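Local coordinates for protein intracellular exo-alpha-(1->5)-L-arabinofuranosidase (Bifidobacterium longum, PDB 2Y2W) that cleaves terminal alpha-(1->5)-linked L-arabinofuranosyl units from arabinans and is also active on arabinoxylan, taking part in the breakdown of plant cell-wall polysaccharides, at residues K208-G213 / L248-C253; K273-L278 / K332-S337. All coordinates share one frame; numbering follows the deposited sequence.

Contact 1. Residues K208-G213 / L248-C253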
loop_
_atom_site.group_PDB
_atom_site.type_symbol
_atom_site.label_atom_id
_atom_site.label_comp_id
_atom_site.label_asym_id
_atom_site.label_seq_id
_atom_site.Cartn_x
_atom_site.Cartn_y
_atom_site.Cartn_z
ATOM N N LYS D 208 -18.984 18.666 3.974
ATOM C CA LYS D 208 -18.698 18.340 5.374
ATOM C C LYS D 208 -18.536 16.844 5.619
ATOM O O LYS D 208 -17.555 16.408 6.227
ATOM C CB LYS D 208 -19.824 18.854 6.273
ATOM C CG LYS D 208 -19.545 20.160 6.987
ATOM C CD LYS D 208 -20.736 20.538 7.863
ATOM C CE LYS D 208 -20.391 21.651 8.837
ATOM N NZ LYS D 208 -21.523 21.932 9.766
ATOM N N MET D 209 -19.513 16.070 5.153
ATOM C CA MET D 209 -19.592 14.645 5.451
ATOM C C MET D 209 -18.924 13.797 4.366
ATOM O O MET D 209 -19.286 13.877 3.187
ATOM C CB MET D 209 -21.053 14.232 5.656
ATOM C CG MET D 209 -21.247 12.958 6.450
ATOM S SD MET D 209 -22.975 12.751 6.911
ATOM C CE MET D 209 -22.955 11.090 7.583
ATOM N N TRP D 210 -17.949 12.993 4.786
ATOM C CA TRP D 210 -17.160 12.163 3.879
ATOM C C TRP D 210 -17.169 10.704 4.313
ATOM O O TRP D 210 -17.029 10.402 5.500
ATOM C CB TRP D 210 -15.708 12.649 3.823
ATOM C CG TRP D 210 -15.514 14.005 3.216
ATOM C CD1 TRP D 210 -15.887 15.204 3.749
ATOM C CD2 TRP D 210 -14.870 14.303 1.970
ATOM N NE1 TRP D 210 -15.532 16.228 2.906
ATOM C CE2 TRP D 210 -14.904 15.703 1.809
ATOM C CE3 TRP D 210 -14.270 13.522 0.974
ATOM C CZ2 TRP D 210 -14.361 16.340 0.696
ATOM C CZ3 TRP D 210 -13.732 14.156 -0.133
ATOM C CH2 TRP D 210 -13.781 15.553 -0.264
ATOM N N CYS D 211 -17.321 9.806 3.345
ATOM C CA CYS D 211 -17.218 8.372 3.597
ATOM C C CYS D 211 -15.848 7.847 3.178
ATOM O O CYS D 211 -15.485 7.888 1.998
ATOM C CB CYS D 211 -18.327 7.609 2.873
ATOM S SG CYS D 211 -19.977 8.074 3.401
ATOM N N ILE D 212 -15.089 7.367 4.157
ATOM C CA ILE D 212 -13.755 6.843 3.907
ATOM C C ILE D 212 -13.857 5.392 3.434
ATOM O O ILE D 212 -13.836 4.450 4.233
ATOM C CB ILE D 212 -12.842 6.991 5.150
ATOM C CG1 ILE D 212 -12.886 8.435 5.663
ATOM C CG2 ILE D 212 -11.406 6.603 4.815
ATOM C CD1 ILE D 212 -12.516 8.596 7.113
ATOM N N GLY D 213 -13.986 5.233 2.120
ATOM C CA GLY D 213 -14.134 3.923 1.503
ATOM C C GLY D 213 -15.566 3.440 1.490
ATOM O O GLY D 213 -16.461 4.098 2.028
ATOM N N LEU D 248 -14.729 18.860 9.310
ATOM C CA LEU D 248 -15.163 17.671 8.586
ATOM C C LEU D 248 -15.839 16.663 9.503
ATOM O O LEU D 248 -15.507 16.564 10.685
ATOM C CB LEU D 248 -13.990 16.997 7.870
ATOM C CG LEU D 248 -13.345 17.655 6.646
ATOM C CD1 LEU D 248 -12.339 16.691 6.037
ATOM C CD2 LEU D 248 -14.366 18.105 5.598
ATOM N N GLU D 249 -16.789 15.920 8.944
ATOM C CA GLU D 249 -17.467 14.845 9.655
ATOM C C GLU D 249 -17.258 13.545 8.882
ATOM O O GLU D 249 -17.783 13.375 7.782
ATOM C CB GLU D 249 -18.953 15.173 9.836
ATOM C CG GLU D 249 -19.195 16.503 10.553
ATOM C CD GLU D 249 -20.665 16.868 10.685
ATOM O OE1 GLU D 249 -21.444 16.592 9.745
ATOM O OE2 GLU D 249 -21.035 17.448 11.732
ATOM N N LEU D 250 -16.481 12.635 9.465
ATOM C CA LEU D 250 -15.947 11.484 8.733
ATOM C C LEU D 250 -16.581 10.147 9.106
ATOM O O LEU D 250 -16.757 9.834 10.286
ATOM C CB LEU D 250 -14.426 11.421 8.898
ATOM C CG LEU D 250 -13.676 12.698 8.503
ATOM C CD1 LEU D 250 -12.231 12.644 8.965
ATOM C CD2 LEU D 250 -13.758 12.958 7.002
ATOM N N VAL D 251 -16.905 9.367 8.077
ATOM C CA VAL D 251 -17.600 8.087 8.233
ATOM C C VAL D 251 -16.670 6.911 7.939
ATOM O O VAL D 251 -16.076 6.835 6.860
ATOM C CB VAL D 251 -18.840 7.986 7.299
ATOM C CG1 VAL D 251 -19.686 6.767 7.652
ATOM C CG2 VAL D 251 -19.680 9.255 7.360
ATOM N N ALA D 252 -16.553 6.005 8.906
ATOM C CA ALA D 252 -15.820 4.755 8.723
ATOM C C ALA D 252 -16.771 3.653 8.288
ATOM O O ALA D 252 -17.930 3.628 8.709
ATOM C CB ALA D 252 -15.117 4.357 10.002
ATOM N N CYS D 253 -16.277 2.752 7.439
ATOM C CA CYS D 253 -17.040 1.583 7.008
ATOM C C CYS D 253 -17.304 0.668 8.195
ATOM O O CYS D 253 -16.390 0.343 8.955
ATOM C CB CYS D 253 -16.287 0.795 5.931
ATOM S SG CYS D 253 -15.940 1.678 4.397
#
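Leu248 meets the indole of Trp210 obliquely, its CD2 methyl lying 3.5 Å from Trp210 NE1 and also reaching CD1 of that pyrrole ring. NE1 donates a hydrogen bond to Ile207 O, while Lys208 O sits at the edge of the indole, in its plane. Leu250 closes on the base of the same side chain, with CD2 3.7 Å from Trp210 CB. Its own CB takes the CD1 end of Ile212, and that pair too crosses at a slant. Trp210, Ile212 and Leu250 share one face of a two-strand ladder, where they pack on helix 227-244; Trp210 also reaches helix 174-185. This is one beta-alpha-beta unit of the closed eight-stranded parallel barrel of the (beta/alpha)8 fold, with helix 227-244 providing the crossover. Four backbone bonds set the parallel register, among them Val251 N to Trp210 O at 2.8 Å and Ile212 N to Val251 O at 2.9 Å. On the other face Val251 is the centre: its CG2, placed beside the backbone N with CG1 anti to it (chi1 -170°), faces the methyl end of extended Met209, CE to CG2 3.8 Å, while Cys211 SG lies 4.1 Å from Val251 CB. Glu249 points to this face as well, and its OE1 forms a salt bridge with Arg62. At the far end Cys253 SG rests against the backbone of Gly213.

Contact 2. Residues K273-L278 / K332-S337; sequences KAYENL and KDIALS
Tyr275, at the C-terminal end of the helix 265-274 region, meets Lys332 through its ring, its hydroxyl and its backbone carbonyl. With CG anti to the backbone N (chi1 168°), the ring is carried across to Lys332, and its OH donates a 2.5 Å hydrogen bond to Lys332 O, on a lone pair in the carbonyl plane. The two side chains slide past each other in opposite directions, and a bend at chi3 (82°) brings the end of the lysine over one ring face: CE makes a CH-pi contact, and the ammonium NZ stands 4.4 Å from the Tyr275 ring centroid as a cation-pi partner. The NZ also bonds Tyr275 O at 2.9 Å, on the opposite face of that carbonyl's plane from Leu278 N, which closes the turn. Glu276 OE1, 4.8 Å from Lys332 NZ, is not in contact with it but may add a weak electrostatic attraction. Leu278 then offers its carbonyl O to Lys332 NZ, 2.8 Å away and in the carbonyl plane, while Ile334 CD1 packs beside this oxygen and 3.7 Å from Tyr275 CD1. A methionine in place of Lys332 would probably leave the Tyr275 and Leu278 carbonyls without this shared donor and the turn less firmly held. The arrangement lies in an alpha-to-beta turn of the (beta/alpha)8 barrel, where the link from helix 265-274 to strand 280-287 meets the lead-in to neighbouring strand 335-341.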
loop_
_atom_site.group_PDB
_atom_site.type_symbol
_atom_site.label_atom_id
_atom_site.label_comp_id
_atom_site.label_asym_id
_atom_site.label_seq_id
_atom_site.Cartn_x
_atom_site.Cartn_y
_atom_site.Cartn_z
ATOM N N LYS D 273 -9.293 1.992 17.182
ATOM C CA LYS D 273 -8.046 2.583 16.705
ATOM C C LYS D 273 -8.237 4.000 16.166
ATOM O O LYS D 273 -7.470 4.904 16.506
ATOM C CB LYS D 273 -7.391 1.691 15.644
ATOM C CG LYS D 273 -5.938 2.046 15.351
ATOM C CD LYS D 273 -5.222 0.914 14.638
ATOM C CE LYS D 273 -3.748 1.233 14.436
ATOM N NZ LYS D 273 -3.020 0.105 13.786
ATOM N N ALA D 274 -9.262 4.193 15.343
ATOM C CA ALA D 274 -9.451 5.459 14.635
ATOM C C ALA D 274 -10.413 6.422 15.335
ATOM O O ALA D 274 -10.815 7.431 14.750
ATOM C CB ALA D 274 -9.901 5.193 13.207
ATOM N N TYR D 275 -10.754 6.118 16.588
ATOM C CA TYR D 275 -11.768 6.868 17.343
ATOM C C TYR D 275 -11.666 8.390 17.241
ATOM O O TYR D 275 -12.633 9.052 16.856
ATOM C CB TYR D 275 -11.795 6.432 18.818
ATOM C CG TYR D 275 -12.608 7.351 19.707
ATOM C CD1 TYR D 275 -14.001 7.358 19.651
ATOM C CD2 TYR D 275 -11.979 8.225 20.593
ATOM C CE1 TYR D 275 -14.746 8.210 20.458
ATOM C CE2 TYR D 275 -12.713 9.081 21.401
ATOM C CZ TYR D 275 -14.094 9.069 21.330
ATOM O OH TYR D 275 -14.817 9.915 22.136
ATOM N N GLU D 276 -10.501 8.931 17.586
ATOM C CA GLU D 276 -10.310 10.381 17.713
ATOM C C GLU D 276 -10.759 11.225 16.517
ATOM O O GLU D 276 -11.328 12.302 16.703
ATOM C CB GLU D 276 -8.858 10.716 18.083
ATOM C CG GLU D 276 -8.632 10.944 19.585
ATOM C CD GLU D 276 -9.409 12.145 20.149
ATOM O OE1 GLU D 276 -9.751 13.076 19.379
ATOM O OE2 GLU D 276 -9.677 12.156 21.371
ATOM N N ASN D 277 -10.515 10.736 15.303
ATOM C CA ASN D 277 -10.808 11.507 14.094
ATOM C C ASN D 277 -12.052 11.043 13.340
ATOM O O ASN D 277 -12.314 11.486 12.217
ATOM C CB ASN D 277 -9.589 11.527 13.170
ATOM C CG ASN D 277 -8.357 12.082 13.852
ATOM O OD1 ASN D 277 -7.373 11.372 14.045
ATOM N ND2 ASN D 277 -8.409 13.352 14.234
ATOM N N LEU D 278 -12.817 10.154 13.966
ATOM C CA LEU D 278 -14.059 9.665 13.384
ATOM C C LEU D 278 -15.271 10.291 14.054
ATOM O O LEU D 278 -15.221 10.682 15.224
ATOM C CB LEU D 278 -14.142 8.136 13.461
ATOM C CG LEU D 278 -13.239 7.325 12.526
ATOM C CD1 LEU D 278 -13.358 5.852 12.855
ATOM C CD2 LEU D 278 -13.563 7.584 11.055
ATOM N N LYS D 332 -16.502 11.987 23.433
ATOM C CA LYS D 332 -17.380 12.108 22.273
ATOM C C LYS D 332 -17.999 10.763 21.879
ATOM O O LYS D 332 -17.329 9.728 21.913
ATOM C CB LYS D 332 -16.580 12.697 21.101
ATOM C CG LYS D 332 -17.078 12.327 19.700
ATOM C CD LYS D 332 -15.986 12.491 18.649
ATOM C CE LYS D 332 -15.048 11.294 18.597
ATOM N NZ LYS D 332 -13.936 11.513 17.627
ATOM N N ASP D 333 -19.276 10.793 21.505
ATOM C CA ASP D 333 -19.960 9.626 20.955
ATOM C C ASP D 333 -19.799 9.539 19.444
ATOM O O ASP D 333 -19.867 10.550 18.744
ATOM C CB ASP D 333 -21.453 9.676 21.283
ATOM C CG ASP D 333 -21.791 9.007 22.596
ATOM O OD1 ASP D 333 -20.869 8.750 23.402
ATOM O OD2 ASP D 333 -22.991 8.738 22.818
ATOM N N ILE D 334 -19.585 8.323 18.950
ATOM C CA ILE D 334 -19.646 8.043 17.524
ATOM C C ILE D 334 -21.103 7.772 17.169
ATOM O O ILE D 334 -21.705 6.823 17.676
ATOM C CB ILE D 334 -18.788 6.807 17.134
ATOM C CG1 ILE D 334 -17.333 6.945 17.618
ATOM C CG2 ILE D 334 -18.878 6.524 15.627
ATOM C CD1 ILE D 334 -16.555 8.114 17.033
ATOM N N ALA D 335 -21.667 8.619 16.312
ATOM C CA ALA D 335 -23.033 8.430 15.828
ATOM C C ALA D 335 -23.092 7.351 14.746
ATOM O O ALA D 335 -22.083 7.033 14.112
ATOM C CB ALA D 335 -23.605 9.742 15.312
ATOM N N LEU D 336 -24.280 6.788 14.550
ATOM C CA LEU D 336 -24.495 5.768 13.534
ATOM C C LEU D 336 -24.989 6.390 12.239
ATOM O O LEU D 336 -25.791 7.331 12.255
ATOM C CB LEU D 336 -25.495 4.719 14.027
ATOM C CG LEU D 336 -24.980 3.456 14.729
ATOM C CD1 LEU D 336 -24.082 3.762 15.928
ATOM C CD2 LEU D 336 -26.156 2.588 15.148
ATOM N N SER D 337 -24.501 5.857 11.121
ATOM C CA SER D 337 -24.896 6.319 9.797
ATOM C C SER D 337 -25.404 5.157 8.948
ATOM O O SER D 337 -24.615 4.419 8.351
ATOM C CB SER D 337 -23.725 7.020 9.101
ATOM O OG SER D 337 -24.108 7.540 7.838
#

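Contacts 1 and 2 lie in series along the chain, their centres about 10 Å apart, and both belong to the same parallel barrel. They meet directly: Leu250 CD1 lies 3.5 Å from Asn277 O, and Ala252 CB 3.7 Å from Leu278 CD1. A third touch, Met209 CE to Ser337 OG at 3.7 Å, joins non-adjacent strands. Their relation to catalysis differs. Contact 1 ends close to the probable active site, the side chain of Cys253 being about 6 Å from that of Glu215, the probable proton donor/acceptor. Contact 2 lies away from it, although strand 335-341, which begins there, continues to Glu340, the probable nucleophile.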